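Local coordinates for peptidyl-prolyl cis-trans isomerase (Hirschia baltica, PDB 5EX2), which probably catalyses the cis-trans isomerisation of peptide bonds preceding proline, as a periplasmic folding helper of the cyclophilin family, at residues V54-L59 and M218-A223; Q119-Y124 and D250-S255; G154-A159 and F171-D176. All coordinates share one frame; numbering follows the deposited sequence. Where two conformers were deposited one is given.

Contact 1. Residues V54-L59 and M218-A223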
ATOM      1  N   VAL A  54       5.610   1.709  15.258  1.00  9.05           N
ATOM      2  CA  VAL A  54       6.105   3.085  15.186  1.00 10.09           C
ATOM      3  C   VAL A  54       4.946   4.085  15.305  1.00  8.93           C
ATOM      4  O   VAL A  54       5.036   5.076  16.026  1.00 10.23           O
ATOM      5  CB  VAL A  54       6.914   3.315  13.888  1.00 10.58           C
ATOM      6  CG1 VAL A  54       7.381   4.756  13.783  1.00 11.44           C
ATOM      7  CG2 VAL A  54       8.116   2.388  13.854  1.00 14.50           C
ATOM      8  N   VAL A  55       3.839   3.810  14.635  1.00  9.34           N
ATOM      9  CA  VAL A  55       2.676   4.677  14.733  1.00  9.30           C
ATOM     10  C   VAL A  55       2.291   4.847  16.198  1.00 10.20           C
ATOM     11  O   VAL A  55       2.079   5.966  16.668  1.00 11.53           O
ATOM     12  CB  VAL A  55       1.476   4.116  13.905  1.00  8.12           C
ATOM     13  CG1 VAL A  55       0.179   4.845  14.248  1.00  9.32           C
ATOM     14  CG2 VAL A  55       1.754   4.233  12.425  1.00  8.92           C
ATOM     15  N   ARG A  56       2.254   3.740  16.930  1.00  8.83           N
ATOM     16  CA  ARG A  56       1.770   3.752  18.306  1.00 10.03           C
ATOM     17  C   ARG A  56       2.739   4.402  19.290  1.00  8.38           C
ATOM     18  O   ARG A  56       2.357   4.689  20.405  1.00 11.34           O
ATOM     19  CB  ARG A  56       1.419   2.322  18.737  1.00 11.46           C
ATOM     20  CG  ARG A  56       0.096   1.911  18.161  1.00 10.83           C
ATOM     21  CD  ARG A  56      -0.096   0.436  18.211  1.00 12.86           C
ATOM     22  NE  ARG A  56      -1.443   0.116  17.778  1.00 11.50           N
ATOM     23  CZ  ARG A  56      -1.825  -1.059  17.303  1.00 13.81           C
ATOM     24  NH1 ARG A  56      -0.950  -2.050  17.160  1.00 12.68           N
ATOM     25  NH2 ARG A  56      -3.089  -1.233  16.953  1.00 13.00           N
ATOM     26  N   THR A  57       3.974   4.663  18.872  1.00  9.10           N
ATOM     27  CA  THR A  57       4.878   5.469  19.702  1.00 10.16           C
ATOM     28  C   THR A  57       4.559   6.958  19.654  1.00 10.19           C
ATOM     29  O   THR A  57       5.046   7.724  20.492  1.00 12.19           O
ATOM     30  CB  THR A  57       6.359   5.344  19.287  1.00 10.37           C
ATOM     31  OG1 THR A  57       6.549   5.967  18.010  1.00 11.53           O
ATOM     32  CG2 THR A  57       6.817   3.906  19.274  1.00 15.80           C
ATOM     33  N   GLY A  58       3.788   7.366  18.648  1.00 10.02           N
ATOM     34  CA  GLY A  58       3.533   8.771  18.405  1.00  9.13           C
ATOM     35  C   GLY A  58       4.654   9.484  17.670  1.00  9.91           C
ATOM     36  O   GLY A  58       4.520  10.659  17.308  1.00 11.31           O
ATOM     37  N   LEU A  59       5.754   8.786  17.411  1.00  9.55           N
ATOM     38  CA  LEU A  59       6.955   9.458  16.930  1.00 10.52           C
ATOM     39  C   LEU A  59       6.923   9.902  15.474  1.00 10.15           C
ATOM     40  O   LEU A  59       7.760  10.695  15.054  1.00 10.95           O
ATOM     41  CB  LEU A  59       8.167   8.558  17.153  1.00 13.75           C
ATOM     42  CG  LEU A  59       8.532   8.374  18.623  1.00 13.79           C
ATOM     43  CD1 LEU A  59       9.612   7.324  18.777  1.00 15.09           C
ATOM     44  CD2 LEU A  59       8.954   9.701  19.288  1.00 17.54           C
ATOM     45  N   MET A 218      -3.544   4.431  14.107  1.00  8.29           N
ATOM     46  CA  MET A 218      -4.162   3.157  13.768  1.00  9.50           C
ATOM     47  C   MET A 218      -5.651   3.217  14.067  1.00 11.52           C
ATOM     48  O   MET A 218      -6.066   3.569  15.171  1.00  9.72           O
ATOM     49  CB  MET A 218      -3.555   2.022  14.585  1.00 10.17           C
ATOM     50  CG  MET A 218      -2.085   1.784  14.366  1.00 12.11           C
ATOM     51  SD  MET A 218      -1.669   1.388  12.656  1.00 11.40           S
ATOM     52  CE  MET A 218      -2.863   0.082  12.313  1.00 13.87           C
ATOM     53  N   VAL A 219      -6.467   2.860  13.088  1.00  8.10           N
ATOM     54  CA  VAL A 219      -7.899   3.005  13.270  1.00  9.84           C
ATOM     55  C   VAL A 219      -8.403   2.093  14.398  1.00  9.11           C
ATOM     56  O   VAL A 219      -9.362   2.440  15.081  1.00 10.21           O
ATOM     57  CB  VAL A 219      -8.639   2.739  11.935  1.00  9.61           C
ATOM     58  CG1 VAL A 219     -10.122   2.668  12.108  1.00  9.70           C
ATOM     59  CG2 VAL A 219      -8.318   3.861  10.968  1.00 10.01           C
ATOM     60  N   SER A 220      -7.768   0.938  14.602  1.00  9.70           N
ATOM     61  CA  SER A 220      -8.139   0.037  15.688  1.00 10.59           C
ATOM     62  C   SER A 220      -7.969   0.678  17.068  1.00 10.46           C
ATOM     63  O   SER A 220      -8.581   0.236  18.038  1.00 12.92           O
ATOM     64  CB  SER A 220      -7.294  -1.224  15.601  1.00 13.13           C
ATOM     65  OG  SER A 220      -5.943  -0.855  15.501  1.00 12.06           O
ATOM     66  N   ASP A 221      -7.137   1.711  17.149  1.00 10.36           N
ATOM     67  CA  ASP A 221      -6.868   2.364  18.424  1.00 12.10           C
ATOM     68  C   ASP A 221      -7.875   3.451  18.740  1.00 12.50           C
ATOM     69  O   ASP A 221      -7.887   3.991  19.850  1.00 15.14           O
ATOM     70  CB  ASP A 221      -5.465   2.950  18.429  1.00  9.87           C
ATOM     71  CG  ASP A 221      -4.394   1.886  18.362  1.00 13.16           C
ATOM     72  OD1 ASP A 221      -4.665   0.725  18.735  1.00 14.21           O
ATOM     73  OD2 ASP A 221      -3.272   2.206  17.934  1.00 12.44           O
ATOM     74  N   LEU A 222      -8.728   3.764  17.774  1.00 13.51           N
ATOM     75  CA  LEU A 222      -9.803   4.718  18.001  1.00 11.62           C
ATOM     76  C   LEU A 222     -10.982   4.035  18.652  1.00 14.28           C
ATOM     77  O   LEU A 222     -11.168   2.821  18.497  1.00 14.04           O
ATOM     78  CB  LEU A 222     -10.237   5.338  16.679  1.00 11.57           C
ATOM     79  CG  LEU A 222      -9.177   6.117  15.903  1.00 11.06           C
ATOM     80  CD1 LEU A 222      -9.728   6.509  14.544  1.00 11.57           C
ATOM     81  CD2 LEU A 222      -8.737   7.340  16.686  1.00 12.80           C
ATOM     82  N   ALA A 223     -11.781   4.821  19.369  1.00 14.25           N
ATOM     83  CA  ALA A 223     -13.048   4.327  19.892  1.00 17.79           C
ATOM     84  C   ALA A 223     -13.917   3.908  18.711  1.00 14.95           C
ATOM     85  O   ALA A 223     -13.895   4.555  17.670  1.00 15.53           O
ATOM     86  CB  ALA A 223     -13.747   5.388  20.722  1.00 18.07           C
TER

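Contact 2. Residues Q119-Y124 and D250-S255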
ATOM      1  N   GLN A 119       6.501 -13.962 -15.946  1.00 13.45           N
ATOM      2  CA  GLN A 119       5.808 -13.312 -14.844  1.00 10.91           C
ATOM      3  C   GLN A 119       4.485 -12.768 -15.323  1.00 12.40           C
ATOM      4  O   GLN A 119       4.286 -12.572 -16.506  1.00 14.84           O
ATOM      5  CB  GLN A 119       6.672 -12.184 -14.263  1.00 15.29           C
ATOM      6  CG  GLN A 119       7.907 -12.706 -13.567  1.00 15.18           C
ATOM      7  CD  GLN A 119       8.951 -11.669 -13.226  1.00 15.04           C
ATOM      8  OE1 GLN A 119      10.046 -12.035 -12.829  1.00 19.88           O
ATOM      9  NE2 GLN A 119       8.618 -10.380 -13.344  1.00 16.88           N
ATOM     10  N   TYR A 120       3.573 -12.514 -14.393  1.00 10.55           N
ATOM     11  CA  TYR A 120       2.364 -11.790 -14.731  1.00  9.96           C
ATOM     12  C   TYR A 120       1.978 -10.986 -13.516  1.00  9.46           C
ATOM     13  O   TYR A 120       2.520 -11.198 -12.430  1.00  8.84           O
ATOM     14  CB  TYR A 120       1.233 -12.736 -15.176  1.00 11.68           C
ATOM     15  CG  TYR A 120       0.654 -13.597 -14.088  1.00 15.60           C
ATOM     16  CD1 TYR A 120       1.215 -14.829 -13.762  1.00 15.03           C
ATOM     17  CD2 TYR A 120      -0.483 -13.194 -13.399  1.00 15.29           C
ATOM     18  CE1 TYR A 120       0.660 -15.616 -12.757  1.00 14.67           C
ATOM     19  CE2 TYR A 120      -1.036 -13.963 -12.393  1.00 14.82           C
ATOM     20  CZ  TYR A 120      -0.465 -15.168 -12.065  1.00 15.17           C
ATOM     21  OH  TYR A 120      -1.031 -15.937 -11.066  1.00 14.44           O
ATOM     22  N   THR A 121       1.034 -10.078 -13.730  1.00  9.85           N
ATOM     23  CA  THR A 121       0.518  -9.256 -12.666  1.00 10.23           C
ATOM     24  C   THR A 121      -0.981  -9.456 -12.523  1.00 12.14           C
ATOM     25  O   THR A 121      -1.689  -9.896 -13.436  1.00 11.02           O
ATOM     26  CB  THR A 121       0.774  -7.765 -12.901  1.00  9.59           C
ATOM     27  OG1 THR A 121       0.013  -7.317 -14.025  1.00 16.61           O
ATOM     28  CG2 THR A 121       2.261  -7.456 -13.114  1.00 14.35           C
ATOM     29  N   GLY A 122      -1.472  -9.104 -11.357  1.00 11.07           N
ATOM     30  CA  GLY A 122      -2.886  -9.198 -11.079  1.00 11.06           C
ATOM     31  C   GLY A 122      -3.127  -8.544  -9.747  1.00  9.06           C
ATOM     32  O   GLY A 122      -2.297  -7.764  -9.262  1.00 11.60           O
ATOM     33  N   PHE A 123      -4.284  -8.833  -9.177  1.00  9.37           N
ATOM     34  CA  PHE A 123      -4.706  -8.205  -7.931  1.00  9.62           C
ATOM     35  C   PHE A 123      -5.079  -9.233  -6.889  1.00 10.01           C
ATOM     36  O   PHE A 123      -5.673 -10.274  -7.200  1.00 11.21           O
ATOM     37  CB  PHE A 123      -5.907  -7.297  -8.159  1.00 10.00           C
ATOM     38  CG  PHE A 123      -5.657  -6.138  -9.095  1.00 10.43           C
ATOM     39  CD1 PHE A 123      -5.160  -4.935  -8.626  1.00 10.99           C
ATOM     40  CD2 PHE A 123      -5.952  -6.254 -10.443  1.00 10.77           C
ATOM     41  CE1 PHE A 123      -4.958  -3.860  -9.493  1.00 13.76           C
ATOM     42  CE2 PHE A 123      -5.752  -5.185 -11.314  1.00 11.61           C
ATOM     43  CZ  PHE A 123      -5.262  -3.992 -10.833  1.00 13.65           C
ATOM     44  N   TYR A 124      -4.782  -8.904  -5.640  1.00  9.03           N
ATOM     45  CA  TYR A 124      -5.253  -9.673  -4.510  1.00  9.91           C
ATOM     46  C   TYR A 124      -5.645  -8.697  -3.424  1.00  9.41           C
ATOM     47  O   TYR A 124      -4.810  -7.902  -2.982  1.00  8.93           O
ATOM     48  CB  TYR A 124      -4.192 -10.628  -3.982  1.00  9.67           C
ATOM     49  CG  TYR A 124      -4.582 -11.273  -2.673  1.00 14.49           C
ATOM     50  CD1 TYR A 124      -5.547 -12.260  -2.617  1.00 17.31           C
ATOM     51  CD2 TYR A 124      -3.991 -10.878  -1.493  1.00 16.86           C
ATOM     52  CE1 TYR A 124      -5.906 -12.836  -1.412  1.00 16.87           C
ATOM     53  CE2 TYR A 124      -4.340 -11.441  -0.282  1.00 16.63           C
ATOM     54  CZ  TYR A 124      -5.295 -12.417  -0.245  1.00 18.82           C
ATOM     55  OH  TYR A 124      -5.648 -12.981   0.966  1.00 23.48           O
ATOM     56  N   ASP A 250      -5.863  -4.744 -21.636  1.00 18.48           N
ATOM     57  CA  ASP A 250      -4.530  -4.825 -22.205  1.00 21.63           C
ATOM     58  C   ASP A 250      -3.503  -4.151 -21.299  1.00 28.46           C
ATOM     59  O   ASP A 250      -2.292  -4.263 -21.513  1.00 24.81           O
ATOM     60  CB  ASP A 250      -4.512  -4.172 -23.592  1.00 24.88           C
ATOM     61  CG  ASP A 250      -4.960  -2.707 -23.565  1.00 37.13           C
ATOM     62  OD1 ASP A 250      -5.902  -2.362 -22.810  1.00 33.67           O
ATOM     63  OD2 ASP A 250      -4.360  -1.894 -24.301  1.00 51.39           O
ATOM     64  N   LYS A 251      -3.998  -3.483 -20.261  1.00 21.17           N
ATOM     65  CA  LYS A 251      -3.138  -2.727 -19.358  1.00 24.47           C
ATOM     66  C   LYS A 251      -2.499  -3.596 -18.292  1.00 20.86           C
ATOM     67  O   LYS A 251      -3.106  -4.524 -17.783  1.00 23.80           O
ATOM     68  CB  LYS A 251      -3.940  -1.614 -18.695  1.00 22.65           C
ATOM     69  CG  LYS A 251      -4.335  -0.518 -19.661  1.00 24.30           C
ATOM     70  CD  LYS A 251      -5.241   0.487 -18.994  1.00 28.68           C
ATOM     71  CE  LYS A 251      -5.620   1.606 -19.947  1.00 30.45           C
ATOM     72  NZ  LYS A 251      -6.627   2.514 -19.339  1.00 25.39           N
ATOM     73  N   ASP A 252      -1.264  -3.267 -17.950  1.00 30.08           N
ATOM     74  CA  ASP A 252      -0.595  -3.895 -16.831  1.00 24.76           C
ATOM     75  C   ASP A 252      -1.170  -3.303 -15.542  1.00 21.25           C
ATOM     76  O   ASP A 252      -1.805  -2.245 -15.566  1.00 24.09           O
ATOM     77  CB  ASP A 252       0.916  -3.673 -16.919  1.00 38.28           C
ATOM     78  CG  ASP A 252       1.690  -4.535 -15.948  1.00 36.56           C
ATOM     79  OD1 ASP A 252       1.208  -5.641 -15.630  1.00 39.53           O
ATOM     80  OD2 ASP A 252       2.776  -4.109 -15.508  1.00 46.35           O
ATOM     81  N   VAL A 253      -0.942  -3.981 -14.423  1.00 21.76           N
ATOM     82  CA  VAL A 253      -1.534  -3.601 -13.152  1.00 19.70           C
ATOM     83  C   VAL A 253      -1.237  -2.137 -12.798  1.00 16.06           C
ATOM     84  O   VAL A 253      -2.084  -1.445 -12.268  1.00 17.30           O
ATOM     85  CB  VAL A 253      -1.035  -4.557 -12.031  1.00 25.09           C
ATOM     86  CG1 VAL A 253       0.446  -4.345 -11.710  1.00 21.00           C
ATOM     87  CG2 VAL A 253      -1.868  -4.429 -10.807  1.00 23.63           C
ATOM     88  N   CYS A 254      -0.055  -1.649 -13.129  1.00 14.39           N
ATOM     89  CA  CYS A 254       0.297  -0.284 -12.755  1.00 17.24           C
ATOM     90  C   CYS A 254      -0.225   0.771 -13.729  1.00 22.36           C
ATOM     91  O   CYS A 254      -0.149   1.954 -13.440  1.00 20.76           O
ATOM     92  CB  CYS A 254       1.809  -0.152 -12.611  1.00 19.43           C
ATOM     93  SG  CYS A 254       2.480  -1.065 -11.194  1.00 18.95           S
ATOM     94  N   SER A 255      -0.773   0.356 -14.867  1.00 18.84           N
ATOM     95  CA  SER A 255      -1.357   1.312 -15.812  1.00 20.28           C
ATOM     96  C   SER A 255      -2.868   1.466 -15.609  1.00 18.01           C
ATOM     97  O   SER A 255      -3.493   2.372 -16.153  1.00 22.41           O
ATOM     98  CB  SER A 255      -1.049   0.895 -17.249  1.00 18.69           C
ATOM     99  OG  SER A 255       0.314   1.142 -17.541  1.00 23.60           O
TER
HETATM  100  O   HOH W   1       0.342  -8.861 -16.459  1.00 22.89           O

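Contact 3. Residues G154-A159 and F171-D176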
ATOM      1  N   GLY A 154       0.399   4.715  -5.575  1.00  8.51           N
ATOM      2  CA  GLY A 154      -0.480   4.306  -4.507  1.00  7.45           C
ATOM      3  C   GLY A 154       0.131   3.365  -3.487  1.00  9.13           C
ATOM      4  O   GLY A 154      -0.298   3.321  -2.343  1.00  8.99           O
ATOM      5  N   VAL A 155       1.137   2.612  -3.893  1.00  6.62           N
ATOM      6  CA  VAL A 155       1.799   1.694  -2.992  1.00  5.99           C
ATOM      7  C   VAL A 155       2.632   2.489  -2.010  1.00  7.89           C
ATOM      8  O   VAL A 155       3.065   3.598  -2.295  1.00  7.66           O
ATOM      9  CB  VAL A 155       2.619   0.657  -3.813  1.00  7.99           C
ATOM     10  CG1 VAL A 155       3.593  -0.160  -2.950  1.00  7.92           C
ATOM     11  CG2 VAL A 155       1.632  -0.268  -4.524  1.00  8.18           C
ATOM     12  N   VAL A 156       2.813   1.912  -0.841  1.00  6.05           N
ATOM     13  CA  VAL A 156       3.621   2.493   0.218  1.00  9.04           C
ATOM     14  C   VAL A 156       4.726   1.501   0.557  1.00  8.35           C
ATOM     15  O   VAL A 156       4.474   0.301   0.664  1.00  9.37           O
ATOM     16  CB  VAL A 156       2.740   2.823   1.455  1.00  7.98           C
ATOM     17  CG1 VAL A 156       3.541   3.469   2.550  1.00 11.00           C
ATOM     18  CG2 VAL A 156       1.583   3.730   1.052  1.00  9.35           C
ATOM     19  N   SER A 157       5.949   1.990   0.720  1.00  8.71           N
ATOM     20  CA  SER A 157       7.106   1.122   0.840  1.00  9.67           C
ATOM     21  C   SER A 157       8.102   1.676   1.841  1.00  8.59           C
ATOM     22  O   SER A 157       7.894   2.738   2.392  1.00  8.77           O
ATOM     23  CB  SER A 157       7.723   0.943  -0.538  1.00 11.75           C
ATOM     24  OG  SER A 157       8.732  -0.029  -0.520  1.00 11.31           O
ATOM     25  N   MET A 158       9.138   0.907   2.123  1.00 11.12           N
ATOM     26  CA  MET A 158      10.083   1.244   3.163  1.00  8.08           C
ATOM     27  C   MET A 158      11.391   1.761   2.596  1.00  9.11           C
ATOM     28  O   MET A 158      12.004   1.115   1.769  1.00 11.15           O
ATOM     29  CB  MET A 158      10.359   0.024   4.036  1.00 10.14           C
ATOM     30  CG  MET A 158      10.673   0.384   5.456  1.00 10.33           C
ATOM     31  SD  MET A 158       9.181   0.897   6.318  1.00 13.21           S
ATOM     32  CE  MET A 158       9.887   1.592   7.803  1.00 13.83           C
ATOM     33  N   ALA A 159      11.811   2.933   3.043  1.00  8.60           N
ATOM     34  CA  ALA A 159      13.093   3.459   2.639  1.00 10.62           C
ATOM     35  C   ALA A 159      14.203   2.631   3.247  1.00 12.94           C
ATOM     36  O   ALA A 159      14.041   2.023   4.300  1.00 12.05           O
ATOM     37  CB  ALA A 159      13.239   4.894   3.070  1.00 11.68           C
ATOM     38  N   PHE A 171       9.640   5.902   5.217  1.00 10.23           N
ATOM     39  CA  PHE A 171       8.751   5.239   4.276  1.00 10.67           C
ATOM     40  C   PHE A 171       8.609   6.102   3.040  1.00 12.42           C
ATOM     41  O   PHE A 171       8.952   7.290   3.059  1.00 10.00           O
ATOM     42  CB  PHE A 171       7.375   5.025   4.892  1.00  9.22           C
ATOM     43  CG  PHE A 171       6.728   6.303   5.287  1.00  9.64           C
ATOM     44  CD1 PHE A 171       6.933   6.840   6.539  1.00 10.04           C
ATOM     45  CD2 PHE A 171       5.969   7.006   4.371  1.00  9.57           C
ATOM     46  CE1 PHE A 171       6.371   8.061   6.881  1.00 10.37           C
ATOM     47  CE2 PHE A 171       5.407   8.219   4.701  1.00 11.66           C
ATOM     48  CZ  PHE A 171       5.612   8.751   5.959  1.00 12.17           C
ATOM     49  N   PHE A 172       8.159   5.542   1.937  0.62 10.56           N
ATOM     50  CA  PHE A 172       7.801   6.414   0.845  0.62  9.45           C
ATOM     51  C   PHE A 172       6.456   6.048   0.252  0.62  9.17           C
ATOM     52  O   PHE A 172       6.030   4.882   0.197  0.62  6.82           O
ATOM     53  CB  PHE A 172       8.897   6.495  -0.206  0.62  7.67           C
ATOM     54  CG  PHE A 172       9.372   5.196  -0.712  0.62  7.11           C
ATOM     55  CD1 PHE A 172      10.313   4.468  -0.009  0.62 15.33           C
ATOM     56  CD2 PHE A 172       8.935   4.728  -1.930  0.62  9.91           C
ATOM     57  CE1 PHE A 172      10.790   3.281  -0.504  0.62  9.07           C
ATOM     58  CE2 PHE A 172       9.408   3.544  -2.429  0.62 10.00           C
ATOM     59  CZ  PHE A 172      10.336   2.813  -1.714  0.62 13.79           C
ATOM     60  N   LEU A 173       5.803   7.114  -0.171  1.00  8.47           N
ATOM     61  CA  LEU A 173       4.490   7.082  -0.808  1.00  8.14           C
ATOM     62  C   LEU A 173       4.689   7.146  -2.306  1.00  8.70           C
ATOM     63  O   LEU A 173       5.251   8.123  -2.819  1.00  8.26           O
ATOM     64  CB  LEU A 173       3.639   8.264  -0.355  1.00  9.01           C
ATOM     65  CG  LEU A 173       3.517   8.457   1.152  1.00  9.75           C
ATOM     66  CD1 LEU A 173       2.687   9.708   1.432  1.00  9.48           C
ATOM     67  CD2 LEU A 173       2.883   7.248   1.834  1.00 11.09           C
ATOM     68  N   MET A 174       4.288   6.107  -3.025  1.00  8.13           N
ATOM     69  CA  MET A 174       4.517   6.076  -4.462  1.00  8.07           C
ATOM     70  C   MET A 174       3.585   7.009  -5.205  1.00  8.21           C
ATOM     71  O   MET A 174       2.372   6.882  -5.130  1.00  8.70           O
ATOM     72  CB  MET A 174       4.364   4.663  -5.022  1.00  9.92           C
ATOM     73  CG  MET A 174       5.336   3.649  -4.473  1.00  9.54           C
ATOM     74  SD  MET A 174       7.053   4.158  -4.603  1.00 11.53           S
ATOM     75  CE  MET A 174       7.154   4.609  -6.320  1.00 13.51           C
ATOM     76  N   ARG A 175       4.162   7.964  -5.907  1.00  8.64           N
ATOM     77  CA  ARG A 175       3.403   8.939  -6.681  1.00  9.51           C
ATOM     78  C   ARG A 175       3.210   8.498  -8.123  1.00  9.46           C
ATOM     79  O   ARG A 175       2.289   8.954  -8.791  1.00 12.17           O
ATOM     80  CB  ARG A 175       4.091  10.302  -6.652  1.00 10.47           C
ATOM     81  CG  ARG A 175       4.046  10.957  -5.289  1.00 10.27           C
ATOM     82  CD  ARG A 175       5.025  12.091  -5.120  1.00 10.57           C
ATOM     83  NE  ARG A 175       4.943  13.214  -6.054  1.00 10.71           N
ATOM     84  CZ  ARG A 175       4.838  14.499  -5.688  1.00  9.19           C
ATOM     85  NH1 ARG A 175       4.621  14.851  -4.417  1.00  9.49           N
ATOM     86  NH2 ARG A 175       4.888  15.446  -6.618  1.00 11.86           N
ATOM     87  N   ASP A 176       4.074   7.606  -8.604  1.00  9.51           N
ATOM     88  CA  ASP A 176       4.030   7.126  -9.986  1.00 10.68           C
ATOM     89  C   ASP A 176       4.688   5.759 -10.043  1.00  8.58           C
ATOM     90  O   ASP A 176       5.523   5.409  -9.193  1.00 10.38           O
ATOM     91  CB  ASP A 176       4.725   8.104 -10.935  1.00 13.33           C
ATOM     92  CG  ASP A 176       4.532   7.732 -12.394  1.00 26.75           C
ATOM     93  OD1 ASP A 176       3.393   7.844 -12.887  1.00 28.35           O
ATOM     94  OD2 ASP A 176       5.518   7.328 -13.053  1.00 34.47           O
TER

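Contact 1. Residues V54-L59 and M218-A223
The R56 guanidinium has M218 CG over one face, 3.9 Å from R56 NE, and the D221 carboxylate at its edge, with S220 OG near its plane. R56 grips D221 side-on through two nitrogens, one to each oxygen. The bond from NE to D221 OD2 (2.8 Å) is almost straight, 176° at the hydrogen, lies in the guanidinium plane and uses the syn lone pair of OD2. From R56 NH2 to D221 OD1 (3.1 Å) the fit is poorer: the oxygen sits tilted from the guanidinium plane, because the two flat groups are turned 43° against each other. R56 reaches across by an extended chain from CG to NE, leaving the last turn of helix 45-57 for the 3-10 turn 219-221. Beside the ion pair, V55 CG1 packs on M218 CG at 3.8 Å, the two side chains crossing at about a right angle, and V26 of strand 25-30 touches both. D23 forms a salt bridge with R56 NH2 and a hydrogen bond with S220 OG. One arginine faces two carboxylates near the protein surface, which probably fixes its rotation and favours ionised D221 and D23, while the apolar pair joins helix 45-57 to the end of barrel strand 212-218.

Contact 2. Residues Q119-Y124 and D250-S255
With CG anti to the backbone N, a chi1 of -168° places the D252 carboxylate against T121, which holds OG1 between its own backbone N and carbonyl carbon (chi1 67°), facing the loop. The T121 hydroxyl donates to D252 OD1 over a short 2.6 Å, meeting that oxygen nearly in line with its C-O bond, and T121 CG2 also comes within 3.3 Å of D252 OD1. A water that accepts from T121 N at 3.1 Å donates weakly to D252 OD1. V253 divides its two branches: CG1 rests against T121 CB at 3.6 Å, and CG2 sits over one face of the F123 ring, 3.7 Å from the centroid and displaced toward the rim, a CH-pi contact. The loop between helix 238-247 and strand 261-264, tied to C152 through the C254 disulfide, thus packs on strand 119-124 of the five-stranded antiparallel sheet. D252 OD2 forms a salt bridge with R179. An asparagine in place of D252 would probably cost R179 this carboxylate charge and weaken the grip on the T121 hydroxyl. OD1 takes that hydroxyl and, weakly, the water and V253 N, while OD2 pairs with R179; this probably favours the ionised form.

Contact 3. Residues G154-A159 and F171-D176
Strands 155-158 and 171-174 run antiparallel, their axes 4.6 Å apart at closest and 156° between directions, with S157 and F172 as a hydrogen-bonded pair (S157 N to F172 O and F172 N to S157 O both 2.9 Å) flanked by the non-hydrogen-bonded pairs V156-L173 and M158-F171, while M174 N bonds to V155 O and G154 N to M174 O. F172 was modelled in two conformers; in the one described here, set by a chi1 of 52°, the ring folds back over the neighbouring strand. In that conformer S157 CB lies over one ring face, 3.8 Å from the centroid, a CH-pi contact displaced toward the rim, and at the ring edge come M158 O, 3.4 Å from F172 CE1, and A159, with M174 SD also in the ring plane. S157 OG is hydrogen-bonded to H151 NE2. These are adjacent strands of the closed eight-stranded antiparallel barrel of the cyclophilin fold, between strands 187-191 and 73-76. On the sheet face bearing V156 and L173, the two side chains lie side by side, V156 CG2 touching L173 CD2 at 3.8 Å, and F171 on the same face meets the F28 ring obliquely. M174 doubles back through two bent torsions after passing its CG 3.1 Å from V155 O. G154, with a phi of 102°, takes a backbone shape in which a CB would press on the preceding carbonyl.

Overall arrangement
Contact 3 lies near the middle of the chain, about 7 Å from its centre, and contacts 1 and 2 lie on opposite sides of that centre, their own centres about 32 Å apart. The centre of contact 3 is about 20 Å from that of contact 1 and about 18 Å from that of contact 2. Along the sequence the segments of contacts 1 and 2 alternate, and both enclose the beta hairpin of contact 3, whose loop is 11 residues long. Contact 1 fastens helix 45-57 to the exit of barrel strand 212-218; contact 2 holds loop 250-255 to the five-stranded sheet, and the C152-C254 disulfide links that loop to the chain just ahead of barrel strand 155-158.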